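Local coordinates for protein exoribonuclease II, mitochondrial (Candida glabrata, PDB 6F3H) that degrades RNA from the 3' end in mitochondria, as the exoribonuclease partner of a helicase in the RNA degradosome, its RNB domain binding magnesium, at residues F170-V174 / L215-Y219. The protein carries 1 engineered substitution. Residues are numbered along the deposited sequence; the frame is centred on the assembly and turned at random.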
ATOM      1  N   PHE A 170      -9.827   8.660   8.300  1.00 51.66           N
ATOM      2  CA  PHE A 170      -9.665  10.049   8.667  1.00 48.13           C
ATOM      3  C   PHE A 170     -10.928  10.856   8.388  1.00 51.22           C
ATOM      4  O   PHE A 170     -11.201  11.836   9.083  1.00 54.08           O
ATOM      5  CB  PHE A 170      -8.473  10.609   7.927  1.00 47.75           C
ATOM      6  CG  PHE A 170      -8.035  11.903   8.444  1.00 46.30           C
ATOM      7  CD1 PHE A 170      -7.187  11.965   9.530  1.00 44.56           C
ATOM      8  CD2 PHE A 170      -8.469  13.072   7.861  1.00 48.86           C
ATOM      9  CE1 PHE A 170      -6.772  13.181  10.031  1.00 38.45           C
ATOM     10  CE2 PHE A 170      -8.055  14.296   8.354  1.00 50.51           C
ATOM     11  CZ  PHE A 170      -7.203  14.348   9.446  1.00 46.25           C
HETATM   12  N   MSE A 171     -11.710  10.461   7.393  1.00 55.82           N
HETATM   13  CA  MSE A 171     -12.905  11.203   6.999  1.00 60.60           C
HETATM   14  C   MSE A 171     -13.997  11.063   8.000  1.00 55.06           C
HETATM   15  O   MSE A 171     -14.637  12.030   8.392  1.00 51.44           O
HETATM   16  CB  MSE A 171     -13.409  10.714   5.655  1.00 79.41           C
HETATM   17  CG  MSE A 171     -12.484  11.092   4.550  1.00 96.84           C
HETATM   18 SE   MSE A 171     -11.705  12.787   5.072  1.00106.89          SE
HETATM   19  CE  MSE A 171     -10.724  13.228   3.454  1.00103.81           C
ATOM     20  N   SER A 172     -14.234   9.806   8.366  1.00 56.18           N
ATOM     21  CA  SER A 172     -15.158   9.516   9.444  1.00 55.19           C
ATOM     22  C   SER A 172     -14.828  10.378  10.636  1.00 51.29           C
ATOM     23  O   SER A 172     -15.716  10.848  11.350  1.00 57.81           O
ATOM     24  CB  SER A 172     -15.089   8.027   9.805  1.00 62.15           C
ATOM     25  OG  SER A 172     -15.626   7.212   8.770  1.00 69.65           O
ATOM     26  N   LEU A 173     -13.545  10.619  10.847  1.00 46.93           N
ATOM     27  CA  LEU A 173     -13.112  11.407  11.987  1.00 43.36           C
ATOM     28  C   LEU A 173     -13.486  12.870  11.831  1.00 46.06           C
ATOM     29  O   LEU A 173     -14.081  13.473  12.732  1.00 49.98           O
ATOM     30  CB  LEU A 173     -11.614  11.256  12.139  1.00 44.54           C
ATOM     31  CG  LEU A 173     -11.079  12.125  13.241  1.00 48.11           C
ATOM     32  CD1 LEU A 173     -11.686  11.657  14.544  1.00 51.26           C
ATOM     33  CD2 LEU A 173      -9.575  12.006  13.249  1.00 43.87           C
ATOM     34  N   VAL A 174     -13.141  13.456  10.693  1.00 43.70           N
ATOM     35  CA  VAL A 174     -13.547  14.824  10.409  1.00 46.47           C
ATOM     36  C   VAL A 174     -15.044  15.005  10.619  1.00 53.34           C
ATOM     37  O   VAL A 174     -15.484  15.961  11.272  1.00 52.27           O
ATOM     38  CB  VAL A 174     -13.139  15.181   8.978  1.00 43.31           C
ATOM     39  CG1 VAL A 174     -13.719  16.507   8.595  1.00 43.98           C
ATOM     40  CG2 VAL A 174     -11.638  15.178   8.887  1.00 41.88           C
ATOM     41  N   LEU A 215     -11.885  20.024   8.125  1.00 39.19           N
ATOM     42  CA  LEU A 215     -10.872  19.068   7.710  1.00 43.44           C
ATOM     43  C   LEU A 215      -9.496  19.569   8.085  1.00 45.98           C
ATOM     44  O   LEU A 215      -8.725  18.889   8.775  1.00 51.56           O
ATOM     45  CB  LEU A 215     -10.953  18.849   6.203  1.00 43.82           C
ATOM     46  CG  LEU A 215      -9.667  18.274   5.633  1.00 43.63           C
ATOM     47  CD1 LEU A 215      -9.532  16.827   6.024  1.00 38.63           C
ATOM     48  CD2 LEU A 215      -9.656  18.438   4.155  1.00 38.87           C
ATOM     49  N   LEU A 216      -9.183  20.776   7.642  1.00 46.23           N
ATOM     50  CA  LEU A 216      -7.877  21.356   7.898  1.00 43.51           C
ATOM     51  C   LEU A 216      -7.601  21.435   9.388  1.00 46.52           C
ATOM     52  O   LEU A 216      -6.562  20.971   9.863  1.00 56.18           O
ATOM     53  CB  LEU A 216      -7.826  22.719   7.242  1.00 43.69           C
ATOM     54  CG  LEU A 216      -6.461  23.327   7.117  1.00 59.07           C
ATOM     55  CD1 LEU A 216      -5.464  22.238   6.839  1.00 58.53           C
ATOM     56  CD2 LEU A 216      -6.545  24.252   5.946  1.00 68.21           C
ATOM     57  N   ALA A 217      -8.544  21.981  10.148  1.00 45.72           N
ATOM     58  CA  ALA A 217      -8.354  22.103  11.594  1.00 43.77           C
ATOM     59  C   ALA A 217      -8.139  20.745  12.251  1.00 42.98           C
ATOM     60  O   ALA A 217      -7.322  20.620  13.165  1.00 45.60           O
ATOM     61  CB  ALA A 217      -9.555  22.810  12.226  1.00 40.04           C
ATOM     62  N   THR A 218      -8.858  19.715  11.804  1.00 39.41           N
ATOM     63  CA  THR A 218      -8.691  18.413  12.424  1.00 39.24           C
ATOM     64  C   THR A 218      -7.299  17.878  12.176  1.00 41.50           C
ATOM     65  O   THR A 218      -6.660  17.344  13.088  1.00 44.17           O
ATOM     66  CB  THR A 218      -9.720  17.426  11.870  1.00 42.30           C
ATOM     67  OG1 THR A 218     -11.003  18.038  11.795  1.00 44.49           O
ATOM     68  CG2 THR A 218      -9.828  16.243  12.750  1.00 43.48           C
ATOM     69  N   TYR A 219      -6.804  18.047  10.954  1.00 39.87           N
ATOM     70  CA  TYR A 219      -5.446  17.650  10.640  1.00 39.07           C
ATOM     71  C   TYR A 219      -4.470  18.312  11.591  1.00 39.26           C
ATOM     72  O   TYR A 219      -3.680  17.656  12.282  1.00 39.23           O
ATOM     73  CB  TYR A 219      -5.126  18.070   9.213  1.00 42.80           C
ATOM     74  CG  TYR A 219      -3.698  17.801   8.899  1.00 47.78           C
ATOM     75  CD1 TYR A 219      -3.251  16.503   8.847  1.00 50.73           C
ATOM     76  CD2 TYR A 219      -2.775  18.826   8.704  1.00 46.07           C
ATOM     77  CE1 TYR A 219      -1.945  16.205   8.580  1.00 56.88           C
ATOM     78  CE2 TYR A 219      -1.430  18.536   8.430  1.00 46.64           C
ATOM     79  CZ  TYR A 219      -1.027  17.210   8.372  1.00 54.53           C
ATOM     80  OH  TYR A 219       0.278  16.847   8.100  1.00 55.49           O
TER
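F170 reaches helix 212-226 with the rim of its ring. CE2 of F170 lies 3.7 Å from L215 CD1, and CZ of F170 is 3.9 Å from Y219 CA; both partners sit near the ring plane, which identifies an edge approach rather than stacking. The F170 CB does not aim at the other helix, but with CG anti to the backbone N (chi1 -167°) the ring extends far enough to touch two residues one helical turn apart. The L215 side chain crosses that of F170 at about a right angle, and its CD1 is shared: V174 CG2 also packs on it, at 3.9 Å. The second methyl of V174, CG1, rests 3.9 Å from L215 CA, where the two backbones come nearest, the CA atoms of V174 and L215 being 5.7 Å apart.

This is a helix-helix crossing: the axes of the two short segments come within 10.2 Å and are inclined at 108°, and the segments bury 286 Å² between them, both sides summed. It joins helices 170-178 and 212-226, away from the magnesium site formed by D401 and D410. The F170 ring is also packed against P243 and V246 of strand 242-248, while L215 and Y219 touch strand 81-85.

All six touching residues are buried, so the contrast within the contact is one of closeness: compared with the F170, V174 and L215 part, packing is looser around T218. Its CG2 stands 4.3 Å from L173 CD2, and its OG1 is 4.1 Å from V174 CG2, a van der Waals contact, while the same hydroxyl hydrogen-bonds T214 O of its own helix.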